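Local coordinates for protein SAM-dependent methyltransferase (Exiguobacterium sibiricum 255-15, PDB 3D2L) that probably transfers a methyl group from S-adenosylmethionine to an acceptor, as expected of a Rossmann-like methyltransferase, at residues Y9-L14 with V192-H197; R89-P94 with F120-R125; Q111-V116 with I207-E212; T145-K150 with L172-E177. One frame throughout, in Å; residues are numbered along the deposited sequence.

Overall arrangement
Contacts 2 and 3 lie on the same side of the chain's centre, 14 Å apart between their centres, and share helix 113-126, which packs against the seven-stranded Rossmann-like sheet. Contacts 1 and 4 both reach the four-stranded antiparallel sheet inserted between strand 131-138 and helix 203-212; their centres are 16 Å apart, and strands 189-199 and 173-183 are neighbours there. Along the chain, contact 4 is nested within contacts 1 and 3, contact 2 closes before contact 4 opens, and contact 1 joins the N-terminal helix to the inserted sheet. His-197 of contact 1 packs on Gln-111 of contact 3, so the accessory sheet directly meets the presumed cofactor-binding domain.

Contact 1. Residues Y9-L14 with V192-H197; sequences YVYDEL and VDETHH
Tyr-11 and Glu-194 are the closest backbone points, yet their CA atoms stand 11.9 Å apart, so helix 9-14 and strand 192-197 meet through long side chains alone. The helical turn is confirmed by the backbone bond from Leu-14 N to Val-10 O, 3.0 Å. On the strand, alternation puts Glu-194 and His-196 on the face turned to the helix, while Asp-193 and Thr-195 point to the other side. Tyr-11 reaches across with CG beside its backbone N and anti to the carbonyl carbon (chi1 -68°), and its hydroxyl arrives at the ends of both strand residues. This strand is the edge of the four-stranded antiparallel sheet inserted into the Rossmann-like methyltransferase fold. The helix faces the main domain as well: Asp-12 forms a salt bridge with Lys-73 and a hydrogen bond with Thr-44, which lies in the glycine-rich GCGTG sequence that probably helps to bind S-adenosylmethionine, as in related enzymes. Glu-194 extends toward the tyrosine from the opposite direction, its carboxylate plane 27° from the phenol ring. The modelled separation of Tyr-11 OH from Glu-194 OE1, 2.1 Å, is too short to be real, so the places of both oxygens are doubtful. Within the strand, His-196 NE2 donates to Glu-194 OE1 over 2.8 Å with an N-H...O angle of 159°, the oxygen at the imidazole edge, in its plane. Tyr-11 OH lies 3.5 Å from His-196 NE2, at best a weak and doubtful alternative, because NE2 cannot accept there while it donates to Glu-194.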
# COMPACT_ATOMS: atom_id res chain seq x y z
N TYR A 9 2.95 7.99 14.24
CA TYR A 9 4.18 7.19 14.54
C TYR A 9 3.94 5.76 15.07
O TYR A 9 4.82 4.88 14.94
CB TYR A 9 5.16 7.94 15.45
CG TYR A 9 5.91 8.99 14.66
CD1 TYR A 9 6.85 8.61 13.67
CD2 TYR A 9 5.67 10.35 14.85
CE1 TYR A 9 7.54 9.56 12.91
CE2 TYR A 9 6.36 11.31 14.10
CZ TYR A 9 7.29 10.91 13.13
OH TYR A 9 7.95 11.87 12.38
N VAL A 10 2.76 5.51 15.63
CA VAL A 10 2.44 4.17 16.10
C VAL A 10 2.45 3.18 14.91
O VAL A 10 2.71 1.97 15.08
CB VAL A 10 1.08 4.11 16.86
CG1 VAL A 10 1.09 5.13 17.99
CG2 VAL A 10 -0.11 4.30 15.90
N TYR A 11 2.16 3.70 13.71
CA TYR A 11 2.18 2.86 12.51
C TYR A 11 3.62 2.55 12.11
O TYR A 11 3.91 1.44 11.68
CB TYR A 11 1.43 3.50 11.35
CG TYR A 11 -0.05 3.57 11.58
CD1 TYR A 11 -0.82 2.40 11.64
CD2 TYR A 11 -0.70 4.80 11.73
CE1 TYR A 11 -2.20 2.45 11.85
CE2 TYR A 11 -2.08 4.86 11.94
CZ TYR A 11 -2.82 3.69 11.99
OH TYR A 11 -4.17 3.76 12.19
N ASP A 12 4.52 3.51 12.27
CA ASP A 12 5.91 3.28 11.91
C ASP A 12 6.54 2.23 12.83
O ASP A 12 7.36 1.41 12.38
CB ASP A 12 6.69 4.58 11.88
CG ASP A 12 6.40 5.39 10.61
OD1 ASP A 12 5.51 4.98 9.84
OD2 ASP A 12 7.05 6.41 10.34
N GLU A 13 6.13 2.24 14.10
CA GLU A 13 6.63 1.24 15.01
C GLU A 13 6.03 -0.11 14.64
O GLU A 13 6.77 -1.06 14.42
CB GLU A 13 6.35 1.61 16.45
CG GLU A 13 7.18 2.80 16.95
CD GLU A 13 6.99 2.99 18.45
OE1 GLU A 13 5.81 2.96 18.93
OE2 GLU A 13 8.02 3.15 19.15
N LEU A 14 4.71 -0.21 14.49
CA LEU A 14 4.11 -1.47 14.08
C LEU A 14 4.83 -2.13 12.89
O LEU A 14 4.85 -3.36 12.80
CB LEU A 14 2.60 -1.29 13.75
CG LEU A 14 1.76 -2.54 13.34
CD1 LEU A 14 0.27 -2.33 13.60
CD2 LEU A 14 1.99 -2.96 11.88
N VAL A 192 -6.06 4.10 22.02
CA VAL A 192 -6.74 4.46 20.76
C VAL A 192 -7.16 3.17 20.07
O VAL A 192 -6.34 2.29 19.83
CB VAL A 192 -5.87 5.26 19.77
CG1 VAL A 192 -6.69 5.58 18.51
CG2 VAL A 192 -5.38 6.56 20.41
N ASP A 193 -8.45 3.06 19.76
CA ASP A 193 -9.02 1.91 19.06
C ASP A 193 -9.37 2.32 17.63
O ASP A 193 -9.98 3.37 17.43
CB ASP A 193 -10.32 1.45 19.75
CG ASP A 193 -10.09 0.93 21.16
OD1 ASP A 193 -9.12 0.20 21.40
OD2 ASP A 193 -10.91 1.24 22.04
N GLU A 194 -9.00 1.49 16.66
CA GLU A 194 -9.30 1.72 15.24
C GLU A 194 -9.78 0.44 14.56
O GLU A 194 -9.39 -0.65 14.95
CB GLU A 194 -8.04 2.13 14.49
CG GLU A 194 -7.59 3.49 14.77
CD GLU A 194 -6.41 3.88 13.91
OE1 GLU A 194 -5.69 2.96 13.43
OE2 GLU A 194 -6.20 5.11 13.72
N THR A 195 -10.63 0.60 13.54
CA THR A 195 -11.10 -0.53 12.77
C THR A 195 -10.76 -0.26 11.31
O THR A 195 -11.05 0.79 10.78
CB THR A 195 -12.61 -0.75 12.92
OG1 THR A 195 -12.93 -0.76 14.32
CG2 THR A 195 -13.02 -2.09 12.31
N HIS A 196 -10.09 -1.22 10.70
CA HIS A 196 -9.66 -1.16 9.31
C HIS A 196 -10.29 -2.32 8.58
O HIS A 196 -10.43 -3.40 9.13
CB HIS A 196 -8.15 -1.19 9.22
CG HIS A 196 -7.50 -0.02 9.92
ND1 HIS A 196 -7.40 1.23 9.34
CD2 HIS A 196 -6.97 0.10 11.16
CE1 HIS A 196 -6.82 2.06 10.18
NE2 HIS A 196 -6.54 1.40 11.29
N HIS A 197 -10.65 -2.06 7.33
CA HIS A 197 -11.31 -3.04 6.49
C HIS A 197 -10.48 -3.31 5.26
O HIS A 197 -10.05 -2.38 4.59
CB HIS A 197 -12.68 -2.50 6.07
CG HIS A 197 -13.59 -2.26 7.23
ND1 HIS A 197 -14.34 -3.27 7.80
CD2 HIS A 197 -13.81 -1.15 7.98
CE1 HIS A 197 -15.00 -2.78 8.84
NE2 HIS A 197 -14.70 -1.50 8.97

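Contact 2. Residues R89-P94 with F120-R125; sequences RELELP and FDSAAR
Leu-91 N donates to Ser-122 OG over 2.9 Å, the direct hydrogen bond between the extended loop 89-94 and helix 120-125. Its N-H...O angle of 131° shows a distinctly bent bond. The hydroxyl also lies alongside the leucine side chain, with Leu-91 CB 3.2 Å from Ser-122 OG. Ser-122 presents this oxygen by holding OG anti to its own N (chi1 167°), beside the carbonyl carbon; the serine was modelled in two conformers, so the bond belongs to the one described here. A second link runs through a water that donates to both Leu-91 O and Ser-122 O, 2.8 Å in each case, so both backbone polar groups of Leu-91 are tied to the same serine. The loop follows strand 82-85, an edge of the Rossmann-like sheet, and leads to strand 97-102 in its interior; the helix is the one that comes after that strand. Leu-91 continues inward past the serine onto Leu-126 of the same helix and Ile-40 of strand 36-40. Farther out, Arg-125 turns its guanidinium back over its own helix, with Ser-122 CA 3.5 Å above one face near the rim. Another water bridges Arg-89 O and Arg-125 NH1, but both bonds are weak. Arg-89 sets off from CA away from segment 120-125, and its side chain packs on Gln-118 and Thr-119 earlier in the helix; its NH1 forms a salt bridge with Asp-87, while its NE makes a long, weak ion pair with Asp-115.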
# COMPACT_ATOMS: atom_id res chain seq x y z
N ARG A 89 -8.89 6.62 -5.69
CA ARG A 89 -9.86 6.54 -6.79
C ARG A 89 -10.08 7.78 -7.61
O ARG A 89 -10.83 7.72 -8.58
CB ARG A 89 -11.23 6.08 -6.42
CG ARG A 89 -11.69 6.25 -5.18
CD ARG A 89 -11.80 4.91 -4.52
NE ARG A 89 -13.08 4.98 -3.87
CZ ARG A 89 -13.32 5.41 -2.64
NH1 ARG A 89 -12.33 5.75 -1.83
NH2 ARG A 89 -14.60 5.45 -2.20
N GLU A 90 -9.49 8.89 -7.22
CA GLU A 90 -9.65 10.13 -7.95
C GLU A 90 -8.35 10.87 -7.99
O GLU A 90 -8.31 12.06 -7.68
CB GLU A 90 -10.80 10.97 -7.34
CG GLU A 90 -10.71 11.10 -5.84
CD GLU A 90 -11.86 11.91 -5.20
OE1 GLU A 90 -13.02 11.76 -5.63
OE2 GLU A 90 -11.57 12.64 -4.22
N LEU A 91 -7.28 10.19 -8.39
CA LEU A 91 -5.98 10.85 -8.47
C LEU A 91 -5.98 11.95 -9.48
O LEU A 91 -6.61 11.86 -10.53
CB LEU A 91 -4.87 9.92 -8.93
CG LEU A 91 -4.55 8.74 -8.06
CD1 LEU A 91 -3.45 7.99 -8.79
CD2 LEU A 91 -4.13 9.27 -6.68
N GLU A 92 -5.22 12.99 -9.18
CA GLU A 92 -5.10 14.07 -10.12
C GLU A 92 -3.81 14.79 -9.84
O GLU A 92 -3.67 15.48 -8.82
CB GLU A 92 -6.32 14.98 -10.05
CG GLU A 92 -6.38 15.95 -11.23
CD GLU A 92 -7.76 16.51 -11.47
OE1 GLU A 92 -8.68 16.24 -10.66
OE2 GLU A 92 -7.91 17.22 -12.47
N LEU A 93 -2.84 14.58 -10.72
CA LEU A 93 -1.53 15.20 -10.63
C LEU A 93 -1.32 16.04 -11.86
O LEU A 93 -1.78 15.68 -12.94
CB LEU A 93 -0.45 14.13 -10.47
CG LEU A 93 -0.55 13.40 -9.14
CD1 LEU A 93 0.30 12.14 -9.15
CD2 LEU A 93 -0.15 14.32 -7.95
N PRO A 94 -0.66 17.19 -11.71
CA PRO A 94 -0.45 18.10 -12.83
C PRO A 94 0.68 17.67 -13.75
O PRO A 94 0.57 17.82 -14.97
CB PRO A 94 -0.11 19.42 -12.14
CG PRO A 94 0.51 19.02 -10.82
CD PRO A 94 -0.11 17.72 -10.44
N PHE A 120 -8.32 2.11 -11.01
CA PHE A 120 -7.62 1.74 -12.24
C PHE A 120 -7.81 2.74 -13.37
O PHE A 120 -6.86 3.05 -14.10
CB PHE A 120 -7.97 0.33 -12.69
CG PHE A 120 -7.51 -0.76 -11.79
CD1 PHE A 120 -6.53 -0.55 -10.79
CD2 PHE A 120 -7.99 -2.05 -11.98
CE1 PHE A 120 -6.13 -1.59 -9.99
CE2 PHE A 120 -7.56 -3.11 -11.19
CZ PHE A 120 -6.62 -2.89 -10.21
N ASP A 121 -9.05 3.22 -13.56
CA ASP A 121 -9.33 4.29 -14.52
C ASP A 121 -8.55 5.56 -14.22
O ASP A 121 -8.07 6.22 -15.13
CB ASP A 121 -10.86 4.61 -14.59
CG ASP A 121 -11.62 3.66 -15.48
OD1 ASP A 121 -11.00 2.74 -16.09
OD2 ASP A 121 -12.87 3.80 -15.56
N SER A 122 -8.45 5.92 -12.94
CA SER A 122 -7.70 7.10 -12.53
C SER A 122 -6.21 6.93 -12.87
O SER A 122 -5.53 7.87 -13.38
CB SER A 122 -7.92 7.29 -11.03
OG SER A 122 -7.03 8.20 -10.47
N ALA A 123 -5.71 5.73 -12.61
CA ALA A 123 -4.30 5.39 -12.90
C ALA A 123 -4.06 5.53 -14.41
O ALA A 123 -3.07 6.13 -14.85
CB ALA A 123 -3.96 3.94 -12.37
N ALA A 124 -4.97 5.00 -15.21
CA ALA A 124 -4.84 5.02 -16.66
C ALA A 124 -4.85 6.45 -17.21
O ALA A 124 -4.19 6.74 -18.22
CB ALA A 124 -5.94 4.18 -17.31
N ARG A 125 -5.64 7.33 -16.59
CA ARG A 125 -5.69 8.71 -17.04
C ARG A 125 -4.39 9.45 -16.75
O ARG A 125 -4.04 10.34 -17.49
CB ARG A 125 -6.84 9.48 -16.39
CG ARG A 125 -8.20 9.13 -16.92
CD ARG A 125 -9.23 10.13 -16.50
NE ARG A 125 -9.33 10.23 -15.05
CZ ARG A 125 -10.09 9.47 -14.26
NH1 ARG A 125 -10.87 8.50 -14.72
NH2 ARG A 125 -10.07 9.73 -12.96
O HOH W 1 -11.73 7.04 -11.86
O HOH W 2 -6.35 10.48 -12.91

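Contact 3. Residues Q111-V116 with I207-E212; sequences QTEADV and ITWLRE
Trp-209 and Glu-113 are joined through a single water, which accepts from Trp-209 NE1 at 2.9 Å and donates to Glu-113 OE1 at 2.9 Å; no direct polar bond joins the two segments. They belong to helices 113-126 and 203-212 of the Rossmann-like fold, packed beside each other, and the indole is the wedge between them. Its six-membered ring lies obliquely against two residues one helical turn apart. Val-116 CG1 comes 3.5 Å from Trp-209 CE3; the methyl gets there by standing anti to the valine's own N (chi1 -177°). At the neighbouring part of the ring, Glu-113 lays its aliphatic portion across, CB 3.7 Å from Trp-209 CZ2, before its carboxylate extends to the water with OE1 in the plane of the indole. Phe-120 and Tyr-201 also pack on the tryptophan, the latter edge-to-face. Replacing the indole with an alanine would probably open a gap beside Val-116 and leave the water without its N-H donor. The first turn carrying Glu-113 and Val-116 begins with a capping box, in which Asp-115 N donates to Thr-112 OG1, though that oxygen is less surely placed. In return Thr-112 N meets Asp-115 OD2 at 3.0 Å from above the carboxylate plane, 54° out of it, while Gln-111 N reaches the anti lone pair of the same oxygen, also at 3.0 Å.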
# COMPACT_ATOMS: atom_id res chain seq x y z
N GLN A 111 -13.19 -0.79 -0.75
CA GLN A 111 -14.28 -1.59 -0.24
C GLN A 111 -15.18 -2.26 -1.26
O GLN A 111 -15.79 -3.26 -0.94
CB GLN A 111 -15.12 -0.72 0.71
CG GLN A 111 -14.28 -0.25 1.91
CD GLN A 111 -15.11 0.34 3.04
OE1 GLN A 111 -16.34 0.55 2.91
NE2 GLN A 111 -14.44 0.65 4.15
N THR A 112 -15.25 -1.71 -2.47
CA THR A 112 -16.16 -2.25 -3.47
C THR A 112 -15.41 -2.53 -4.76
O THR A 112 -14.26 -2.14 -4.94
CB THR A 112 -17.32 -1.27 -3.78
OG1 THR A 112 -16.79 -0.03 -4.24
CG2 THR A 112 -18.14 -1.00 -2.53
N GLU A 113 -16.07 -3.26 -5.63
CA GLU A 113 -15.57 -3.54 -6.96
C GLU A 113 -15.46 -2.22 -7.73
O GLU A 113 -14.45 -1.96 -8.38
CB GLU A 113 -16.46 -4.56 -7.65
CG GLU A 113 -16.51 -5.89 -6.82
CD GLU A 113 -17.29 -7.01 -7.49
OE1 GLU A 113 -17.43 -6.97 -8.74
OE2 GLU A 113 -17.71 -7.95 -6.78
N ALA A 114 -16.46 -1.36 -7.57
CA ALA A 114 -16.47 -0.03 -8.23
C ALA A 114 -15.27 0.79 -7.86
O ALA A 114 -14.68 1.44 -8.72
CB ALA A 114 -17.77 0.73 -7.90
N ASP A 115 -14.90 0.79 -6.58
CA ASP A 115 -13.74 1.52 -6.09
C ASP A 115 -12.47 1.11 -6.80
O ASP A 115 -11.60 1.96 -7.09
CB ASP A 115 -13.49 1.25 -4.59
CG ASP A 115 -14.58 1.75 -3.68
OD1 ASP A 115 -15.36 2.65 -4.01
OD2 ASP A 115 -14.59 1.24 -2.54
N VAL A 116 -12.30 -0.20 -7.01
CA VAL A 116 -11.14 -0.71 -7.71
C VAL A 116 -11.14 -0.24 -9.21
O VAL A 116 -10.13 0.19 -9.72
CB VAL A 116 -11.03 -2.27 -7.62
CG1 VAL A 116 -9.74 -2.72 -8.30
CG2 VAL A 116 -11.04 -2.76 -6.10
N ILE A 207 -6.95 -8.98 -12.93
CA ILE A 207 -6.47 -9.00 -14.34
C ILE A 207 -7.60 -8.50 -15.23
O ILE A 207 -7.38 -7.70 -16.10
CB ILE A 207 -6.04 -10.43 -14.79
CG1 ILE A 207 -4.75 -10.89 -14.07
CG2 ILE A 207 -5.83 -10.49 -16.34
CD1 ILE A 207 -4.51 -12.47 -14.11
N THR A 208 -8.83 -8.97 -15.01
CA THR A 208 -9.97 -8.51 -15.83
C THR A 208 -10.21 -7.02 -15.73
O THR A 208 -10.44 -6.36 -16.72
CB THR A 208 -11.26 -9.26 -15.41
OG1 THR A 208 -11.08 -10.64 -15.74
CG2 THR A 208 -12.46 -8.73 -16.16
N TRP A 209 -10.19 -6.50 -14.52
CA TRP A 209 -10.37 -5.09 -14.28
C TRP A 209 -9.27 -4.29 -14.89
O TRP A 209 -9.53 -3.23 -15.44
CB TRP A 209 -10.48 -4.79 -12.77
CG TRP A 209 -11.76 -5.28 -12.10
CD1 TRP A 209 -12.98 -5.42 -12.67
CD2 TRP A 209 -11.92 -5.62 -10.72
NE1 TRP A 209 -13.90 -5.86 -11.74
CE2 TRP A 209 -13.27 -5.97 -10.53
CE3 TRP A 209 -11.04 -5.68 -9.63
CZ2 TRP A 209 -13.75 -6.38 -9.30
CZ3 TRP A 209 -11.52 -6.06 -8.42
CH2 TRP A 209 -12.86 -6.39 -8.25
N LEU A 210 -8.03 -4.75 -14.76
CA LEU A 210 -6.90 -4.07 -15.40
C LEU A 210 -7.10 -3.95 -16.91
O LEU A 210 -6.92 -2.89 -17.46
CB LEU A 210 -5.58 -4.75 -15.09
CG LEU A 210 -5.04 -4.49 -13.67
CD1 LEU A 210 -3.94 -5.53 -13.30
CD2 LEU A 210 -4.58 -3.01 -13.49
N ARG A 211 -7.46 -5.06 -17.56
CA ARG A 211 -7.75 -5.03 -19.01
C ARG A 211 -8.93 -4.09 -19.33
O ARG A 211 -8.86 -3.35 -20.31
CB ARG A 211 -8.02 -6.43 -19.50
CG ARG A 211 -6.79 -7.31 -19.43
CD ARG A 211 -7.14 -8.75 -19.75
NE ARG A 211 -5.98 -9.62 -19.59
CZ ARG A 211 -6.03 -10.94 -19.41
NH1 ARG A 211 -7.18 -11.58 -19.35
NH2 ARG A 211 -4.90 -11.60 -19.29
N GLU A 212 -10.01 -4.13 -18.54
CA GLU A 212 -11.15 -3.21 -18.74
C GLU A 212 -10.70 -1.73 -18.63
O GLU A 212 -11.16 -0.89 -19.40
CB GLU A 212 -12.30 -3.53 -17.79
CG GLU A 212 -12.93 -4.84 -18.14
CD GLU A 212 -14.04 -5.28 -17.21
OE1 GLU A 212 -14.08 -4.84 -16.02
OE2 GLU A 212 -14.84 -6.11 -17.70
O HOH W 3 -16.78 -5.79 -11.33

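Contact 4. Residues T145-K150 with L172-E177; sequences TLFNGK and LSVVHE
Phe-147 and Val-174 bring the two backbones nearest, CA to CA 6.5 Å, where a type I turn from Thr-145 to Asn-148 rests against the beginning of strand 173-183. The contact is made by side chains. Phe-147 CB lies 3.6 Å from Val-174 CG2, the methyl anti to the valine N, while CG1 occupies the place between N and the carbonyl carbon (chi1 56°) and approaches the phenyl near CD2. His-176 completes the approach from farther along the strand in a T-shaped stack: its edge meets the phenyl face, ring centroids 4.9 Å apart and planes at 76°. Its CE1 stands 3.7 Å above the plane of the Phe-147 ring, over the centre. The turn runs from helix 140-144 into the first strand of the inserted antiparallel sheet, so Phe-147 plugs the linker onto that sheet; Trp-163, Ala-165 and an edge-to-face His-138 surround it further. With an alanine here the His-176 edge would probably lose its aromatic platform and a gap would open beside Val-174. The turn itself is held by Thr-145 O, which accepts from Asn-148 N at 3.1 Å and from Lys-150 NZ at 3.0 Å, on opposite faces of the carbonyl plane. Gly-149, with positive phi (73°), and Lys-150 then form a G1 beta bulge opposite Ala-165. Since His-176 NE2 is bonded to Gln-198, the imidazole is likely held in rotation, and its CE1-H, flanked by two nitrogens and so relatively electron-poor, probably suits the electron-rich phenyl face.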
# COMPACT_ATOMS: atom_id res chain seq x y z
N THR A 145 -6.33 -17.79 6.03
CA THR A 145 -5.41 -18.31 7.06
C THR A 145 -4.99 -17.27 8.12
O THR A 145 -5.52 -17.28 9.23
CB THR A 145 -4.14 -18.98 6.43
OG1 THR A 145 -3.41 -18.02 5.67
CG2 THR A 145 -4.52 -20.19 5.52
N LEU A 146 -4.09 -16.36 7.75
CA LEU A 146 -3.51 -15.36 8.67
C LEU A 146 -4.50 -14.32 9.19
O LEU A 146 -4.26 -13.72 10.25
CB LEU A 146 -2.30 -14.65 8.01
CG LEU A 146 -1.12 -15.56 7.65
CD1 LEU A 146 -0.07 -14.80 6.86
CD2 LEU A 146 -0.52 -16.19 8.90
N PHE A 147 -5.59 -14.11 8.46
CA PHE A 147 -6.61 -13.16 8.88
C PHE A 147 -7.89 -13.86 9.28
O PHE A 147 -8.92 -13.21 9.39
CB PHE A 147 -6.91 -12.14 7.78
CG PHE A 147 -5.73 -11.24 7.42
CD1 PHE A 147 -4.82 -10.83 8.38
CD2 PHE A 147 -5.62 -10.73 6.14
CE1 PHE A 147 -3.74 -9.98 8.04
CE2 PHE A 147 -4.59 -9.88 5.81
CZ PHE A 147 -3.68 -9.50 6.75
N ASN A 148 -7.82 -15.16 9.54
CA ASN A 148 -8.98 -15.97 9.90
C ASN A 148 -9.09 -16.21 11.41
O ASN A 148 -8.89 -17.32 11.90
CB ASN A 148 -8.90 -17.30 9.16
CG ASN A 148 -10.23 -18.05 9.14
OD1 ASN A 148 -11.22 -17.64 9.75
ND2 ASN A 148 -10.26 -19.15 8.41
N GLY A 149 -9.44 -15.15 12.14
CA GLY A 149 -9.58 -15.20 13.60
C GLY A 149 -8.26 -15.30 14.35
O GLY A 149 -8.11 -16.12 15.25
N LYS A 150 -7.28 -14.49 13.95
CA LYS A 150 -5.96 -14.45 14.58
C LYS A 150 -5.73 -13.21 15.43
O LYS A 150 -6.30 -12.14 15.20
CB LYS A 150 -4.88 -14.51 13.52
CG LYS A 150 -4.90 -15.79 12.65
CD LYS A 150 -4.69 -17.06 13.50
CE LYS A 150 -4.64 -18.35 12.68
NZ LYS A 150 -5.89 -18.59 11.95
N LEU A 172 -13.65 -13.02 1.11
CA LEU A 172 -12.26 -12.57 1.05
C LEU A 172 -12.05 -11.17 1.64
O LEU A 172 -11.24 -10.37 1.14
CB LEU A 172 -11.75 -12.64 -0.39
CG LEU A 172 -11.88 -13.98 -1.12
CD1 LEU A 172 -11.28 -13.84 -2.54
CD2 LEU A 172 -11.21 -15.10 -0.32
N SER A 173 -12.77 -10.89 2.74
CA SER A 173 -12.65 -9.62 3.45
C SER A 173 -12.17 -9.89 4.88
O SER A 173 -12.30 -11.00 5.40
CB SER A 173 -13.99 -8.86 3.47
OG SER A 173 -14.90 -9.44 4.38
N VAL A 174 -11.58 -8.87 5.48
CA VAL A 174 -11.06 -8.95 6.84
C VAL A 174 -11.38 -7.64 7.52
O VAL A 174 -11.41 -6.58 6.87
CB VAL A 174 -9.51 -9.20 6.87
CG1 VAL A 174 -8.80 -8.14 6.10
CG2 VAL A 174 -8.93 -9.17 8.27
N VAL A 175 -11.70 -7.73 8.82
CA VAL A 175 -11.90 -6.59 9.70
C VAL A 175 -10.72 -6.64 10.67
O VAL A 175 -10.53 -7.64 11.36
CB VAL A 175 -13.24 -6.69 10.52
CG1 VAL A 175 -13.39 -5.51 11.45
CG2 VAL A 175 -14.43 -6.79 9.60
N HIS A 176 -9.88 -5.61 10.65
CA HIS A 176 -8.75 -5.51 11.57
C HIS A 176 -9.14 -4.61 12.72
O HIS A 176 -9.32 -3.40 12.50
CB HIS A 176 -7.53 -4.86 10.89
CG HIS A 176 -7.08 -5.59 9.67
ND1 HIS A 176 -6.63 -6.89 9.70
CD2 HIS A 176 -6.99 -5.19 8.38
CE1 HIS A 176 -6.30 -7.26 8.47
NE2 HIS A 176 -6.47 -6.23 7.66
N GLU A 177 -9.28 -5.17 13.92
CA GLU A 177 -9.61 -4.38 15.11
C GLU A 177 -8.32 -4.12 15.83
O GLU A 177 -7.72 -5.02 16.38
CB GLU A 177 -10.60 -5.09 16.00
CG GLU A 177 -11.95 -5.28 15.34
CD GLU A 177 -12.81 -4.04 15.31
OE1 GLU A 177 -12.27 -2.91 15.48
OE2 GLU A 177 -14.04 -4.20 15.13